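Local coordinates for protein condensin complex subunit 3 (Schizosaccharomyces pombe, PDB 5OQR) that serves as a regulatory subunit of condensin, the complex required to convert interphase chromatin into condensed, mitotic-like chromosomes, at residues 339-350 and 359-370. Residues are numbered along the deposited sequence; the frame is centred on the assembly and turned at random.
Sequences LTYYIERQYVSL and SCFIIEQLLYIG
Gln346 lays the aliphatic part of its side chain over Ile363, CG lying 3.6 Å from Ile363 CG1, where helices 336-348 and 356-372 pack as an antiparallel helical hairpin of this HEAT-repeat protein. The axes of segments 339-348 and 359-370 come within 9.6 Å, their directions 165° apart, a nearly aligned pairing that lets branched aliphatic residues mesh along its length. A bend at chi2 (62°) swings the amide of Gln346 across Ile362, whose CG2 lies 3.6 Å from Gln346 CD, and brings OE1 near Ser359. Glutamine suits this buried place because its methylenes pack like a hydrocarbon against Ile363 while the flat amide spans Ile362; an alanine here would probably open a gap over Ile362 and Ile363. The Ser359 hydroxyl hydrogen-bonds to Ser355 O, four residues back. Farther along, Leu366 slides antiparallel past Ile343, placing Leu366 CD1 3.5 Å from Ile343 CG1. Gly370, lacking a side chain, lets Leu339 CD2 approach its CA to 3.7 Å. At the hairpin's other end Tyr347, whose OH bonds to His405, crosses Ile363 at about a right angle, and Leu350 meets that isoleucine tip to tip, CD1 standing 3.7 Å from Ile363 CD1.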
loop_
_atom_site.group_PDB
_atom_site.type_symbol
_atom_site.label_atom_id
_atom_site.label_comp_id
_atom_site.label_asym_id
_atom_site.label_seq_id
_atom_site.Cartn_x
_atom_site.Cartn_y
_atom_site.Cartn_z
ATOM N N LEU A 339 18.665 26.700 22.240
ATOM C CA LEU A 339 18.779 25.760 21.131
ATOM C C LEU A 339 20.102 25.937 20.402
ATOM O O LEU A 339 20.811 24.963 20.130
ATOM C CB LEU A 339 17.606 25.951 20.171
ATOM C CG LEU A 339 17.533 24.982 18.993
ATOM C CD1 LEU A 339 17.113 23.602 19.460
ATOM C CD2 LEU A 339 16.582 25.510 17.941
ATOM N N THR A 340 20.450 27.183 20.070
ATOM C CA THR A 340 21.750 27.454 19.467
ATOM C C THR A 340 22.870 26.895 20.332
ATOM O O THR A 340 23.838 26.324 19.822
ATOM C CB THR A 340 21.936 28.958 19.263
ATOM O OG1 THR A 340 20.802 29.496 18.573
ATOM C CG2 THR A 340 23.191 29.240 18.450
ATOM N N TYR A 341 22.748 27.046 21.649
ATOM C CA TYR A 341 23.745 26.500 22.560
ATOM C C TYR A 341 23.758 24.976 22.516
ATOM O O TYR A 341 24.830 24.362 22.449
ATOM C CB TYR A 341 23.471 27.013 23.975
ATOM C CG TYR A 341 24.301 26.379 25.064
ATOM C CD1 TYR A 341 23.701 25.647 26.077
ATOM C CD2 TYR A 341 25.681 26.517 25.085
ATOM C CE1 TYR A 341 24.448 25.070 27.079
ATOM C CE2 TYR A 341 26.439 25.941 26.084
ATOM C CZ TYR A 341 25.817 25.220 27.080
ATOM O OH TYR A 341 26.562 24.639 28.080
ATOM N N TYR A 342 22.581 24.346 22.535
ATOM C CA TYR A 342 22.519 22.887 22.500
ATOM C C TYR A 342 23.120 22.339 21.213
ATOM O O TYR A 342 23.800 21.308 21.225
ATOM C CB TYR A 342 21.074 22.414 22.645
ATOM C CG TYR A 342 20.393 22.847 23.921
ATOM C CD1 TYR A 342 21.098 22.953 25.112
ATOM C CD2 TYR A 342 19.040 23.152 23.934
ATOM C CE1 TYR A 342 20.474 23.348 26.277
ATOM C CE2 TYR A 342 18.409 23.547 25.089
ATOM C CZ TYR A 342 19.129 23.643 26.260
ATOM O OH TYR A 342 18.493 24.038 27.412
ATOM N N ILE A 343 22.866 23.008 20.089
ATOM C CA ILE A 343 23.453 22.582 18.822
ATOM C C ILE A 343 24.971 22.689 18.879
ATOM O O ILE A 343 25.689 21.802 18.403
ATOM C CB ILE A 343 22.866 23.410 17.662
ATOM C CG1 ILE A 343 21.389 23.070 17.472
ATOM C CG2 ILE A 343 23.640 23.165 16.365
ATOM C CD1 ILE A 343 20.657 23.968 16.486
ATOM N N GLU A 344 25.487 23.770 19.467
ATOM C CA GLU A 344 26.928 23.996 19.445
ATOM C C GLU A 344 27.673 23.018 20.346
ATOM O O GLU A 344 28.788 22.604 20.013
ATOM C CB GLU A 344 27.238 25.441 19.826
ATOM C CG GLU A 344 26.773 26.428 18.767
ATOM C CD GLU A 344 27.708 27.599 18.589
ATOM O OE1 GLU A 344 27.531 28.608 19.301
ATOM O OE2 GLU A 344 28.621 27.509 17.737
ATOM N N ARG A 345 27.083 22.626 21.476
ATOM C CA ARG A 345 27.660 21.535 22.253
ATOM C C ARG A 345 27.783 20.277 21.408
ATOM O O ARG A 345 28.763 19.533 21.524
ATOM C CB ARG A 345 26.808 21.242 23.489
ATOM C CG ARG A 345 26.749 22.356 24.504
ATOM C CD ARG A 345 26.015 21.908 25.757
ATOM N NE ARG A 345 26.845 21.072 26.624
ATOM C CZ ARG A 345 26.724 19.754 26.767
ATOM N NH1 ARG A 345 25.794 19.075 26.108
ATOM N NH2 ARG A 345 27.540 19.109 27.590
ATOM N N GLN A 346 26.791 20.022 20.553
ATOM C CA GLN A 346 26.778 18.790 19.777
ATOM C C GLN A 346 27.834 18.804 18.680
ATOM O O GLN A 346 28.349 17.744 18.309
ATOM C CB GLN A 346 25.385 18.573 19.184
ATOM C CG GLN A 346 25.004 17.114 19.001
ATOM C CD GLN A 346 24.956 16.347 20.308
ATOM O OE1 GLN A 346 25.467 15.234 20.403
ATOM N NE2 GLN A 346 24.337 16.936 21.321
ATOM N N TYR A 347 28.169 19.981 18.148
ATOM C CA TYR A 347 29.271 20.078 17.195
ATOM C C TYR A 347 30.544 19.466 17.760
ATOM O O TYR A 347 31.308 18.819 17.036
ATOM C CB TYR A 347 29.529 21.536 16.824
ATOM C CG TYR A 347 28.464 22.196 15.987
ATOM C CD1 TYR A 347 27.763 21.490 15.020
ATOM C CD2 TYR A 347 28.169 23.537 16.159
ATOM C CE1 TYR A 347 26.795 22.103 14.257
ATOM C CE2 TYR A 347 27.208 24.156 15.409
ATOM C CZ TYR A 347 26.525 23.438 14.458
ATOM O OH TYR A 347 25.566 24.066 13.709
ATOM N N VAL A 348 30.800 19.680 19.052
ATOM C CA VAL A 348 32.004 19.141 19.673
ATOM C C VAL A 348 32.063 17.630 19.492
ATOM O O VAL A 348 33.124 17.064 19.202
ATOM C CB VAL A 348 32.055 19.539 21.161
ATOM C CG1 VAL A 348 33.267 18.922 21.850
ATOM C CG2 VAL A 348 32.081 21.051 21.306
ATOM N N SER A 349 30.925 16.954 19.654
ATOM C CA SER A 349 30.874 15.504 19.524
ATOM C C SER A 349 31.172 15.024 18.110
ATOM O O SER A 349 31.397 13.826 17.919
ATOM C CB SER A 349 29.504 14.990 19.965
ATOM O OG SER A 349 29.335 15.111 21.364
ATOM N N LEU A 350 31.170 15.915 17.118
ATOM C CA LEU A 350 31.512 15.512 15.762
ATOM C C LEU A 350 33.003 15.265 15.593
ATOM O O LEU A 350 33.398 14.565 14.655
ATOM C CB LEU A 350 31.050 16.573 14.764
ATOM C CG LEU A 350 29.536 16.739 14.600
ATOM C CD1 LEU A 350 29.240 17.890 13.661
ATOM C CD2 LEU A 350 28.894 15.461 14.091
ATOM N N SER A 359 25.719 12.026 16.587
ATOM C CA SER A 359 25.644 13.479 16.696
ATOM C C SER A 359 25.051 14.099 15.439
ATOM O O SER A 359 24.319 15.091 15.519
ATOM C CB SER A 359 27.031 14.058 16.977
ATOM O OG SER A 359 27.398 13.859 18.328
ATOM N N CYS A 360 25.361 13.540 14.269
ATOM C CA CYS A 360 24.719 14.003 13.044
ATOM C C CYS A 360 23.205 13.875 13.141
ATOM O O CYS A 360 22.470 14.787 12.749
ATOM C CB CYS A 360 25.243 13.213 11.845
ATOM S SG CYS A 360 26.942 13.584 11.400
ATOM N N PHE A 361 22.724 12.752 13.674
ATOM C CA PHE A 361 21.290 12.564 13.845
ATOM C C PHE A 361 20.725 13.536 14.871
ATOM O O PHE A 361 19.643 14.098 14.669
ATOM C CB PHE A 361 21.007 11.119 14.255
ATOM C CG PHE A 361 19.550 10.770 14.288
ATOM C CD1 PHE A 361 18.840 10.591 13.113
ATOM C CD2 PHE A 361 18.889 10.612 15.493
ATOM C CE1 PHE A 361 17.500 10.270 13.140
ATOM C CE2 PHE A 361 17.549 10.288 15.525
ATOM C CZ PHE A 361 16.853 10.117 14.348
ATOM N N ILE A 362 21.444 13.750 15.976
ATOM C CA ILE A 362 20.978 14.675 17.007
ATOM C C ILE A 362 20.893 16.090 16.452
ATOM O O ILE A 362 19.888 16.787 16.630
ATOM C CB ILE A 362 21.901 14.606 18.238
ATOM C CG1 ILE A 362 21.823 13.219 18.877
ATOM C CG2 ILE A 362 21.528 15.674 19.261
ATOM C CD1 ILE A 362 22.920 12.939 19.876
ATOM N N ILE A 363 21.956 16.542 15.784
ATOM C CA ILE A 363 21.949 17.877 15.191
ATOM C C ILE A 363 20.806 18.005 14.195
ATOM O O ILE A 363 20.133 19.040 14.127
ATOM C CB ILE A 363 23.314 18.172 14.538
ATOM C CG1 ILE A 363 24.396 18.278 15.615
ATOM C CG2 ILE A 363 23.262 19.457 13.711
ATOM C CD1 ILE A 363 25.810 18.244 15.078
ATOM N N GLU A 364 20.571 16.956 13.408
ATOM C CA GLU A 364 19.451 16.950 12.473
ATOM C C GLU A 364 18.138 17.255 13.187
ATOM O O GLU A 364 17.354 18.097 12.740
ATOM C CB GLU A 364 19.386 15.595 11.773
ATOM C CG GLU A 364 18.365 15.504 10.664
ATOM C CD GLU A 364 18.435 14.176 9.936
ATOM O OE1 GLU A 364 17.373 13.645 9.547
ATOM O OE2 GLU A 364 19.558 13.656 9.764
ATOM N N GLN A 365 17.891 16.586 14.312
ATOM C CA GLN A 365 16.654 16.815 15.050
ATOM C C GLN A 365 16.570 18.244 15.567
ATOM O O GLN A 365 15.496 18.857 15.543
ATOM C CB GLN A 365 16.543 15.817 16.205
ATOM C CG GLN A 365 16.565 14.358 15.773
ATOM C CD GLN A 365 15.666 14.089 14.583
ATOM O OE1 GLN A 365 14.533 14.561 14.528
ATOM N NE2 GLN A 365 16.174 13.341 13.612
ATOM N N LEU A 366 17.689 18.797 16.039
ATOM C CA LEU A 366 17.669 20.152 16.577
ATOM C C LEU A 366 17.399 21.176 15.483
ATOM O O LEU A 366 16.709 22.174 15.715
ATOM C CB LEU A 366 18.992 20.455 17.282
ATOM C CG LEU A 366 19.322 19.605 18.511
ATOM C CD1 LEU A 366 20.657 20.028 19.095
ATOM C CD2 LEU A 366 18.228 19.705 19.562
ATOM N N LEU A 367 17.934 20.950 14.285
ATOM C CA LEU A 367 17.644 21.845 13.172
ATOM C C LEU A 367 16.167 21.797 12.798
ATOM O O LEU A 367 15.577 22.824 12.446
ATOM C CB LEU A 367 18.515 21.481 11.972
ATOM C CG LEU A 367 20.007 21.771 12.131
ATOM C CD1 LEU A 367 20.811 21.081 11.044
ATOM C CD2 LEU A 367 20.257 23.268 12.107
ATOM N N TYR A 368 15.554 20.613 12.865
ATOM C CA TYR A 368 14.126 20.508 12.590
ATOM C C TYR A 368 13.315 21.307 13.597
ATOM O O TYR A 368 12.359 21.999 13.227
ATOM C CB TYR A 368 13.687 19.041 12.602
ATOM C CG TYR A 368 13.933 18.308 11.305
ATOM C CD1 TYR A 368 13.479 18.820 10.099
ATOM C CD2 TYR A 368 14.620 17.104 11.284
ATOM C CE1 TYR A 368 13.700 18.156 8.911
ATOM C CE2 TYR A 368 14.850 16.433 10.104
ATOM C CZ TYR A 368 14.386 16.963 8.919
ATOM O OH TYR A 368 14.611 16.299 7.736
ATOM N N ILE A 369 13.674 21.220 14.877
ATOM C CA ILE A 369 13.014 22.041 15.885
ATOM C C ILE A 369 13.198 23.515 15.564
ATOM O O ILE A 369 12.274 24.320 15.721
ATOM C CB ILE A 369 13.546 21.698 17.288
ATOM C CG1 ILE A 369 13.251 20.234 17.622
ATOM C CG2 ILE A 369 12.918 22.607 18.336
ATOM C CD1 ILE A 369 14.001 19.713 18.821
ATOM N N GLY A 370 14.389 23.891 15.098
ATOM C CA GLY A 370 14.647 25.288 14.797
ATOM C C GLY A 370 13.878 25.774 13.586
ATOM O O GLY A 370 13.388 26.905 13.565
#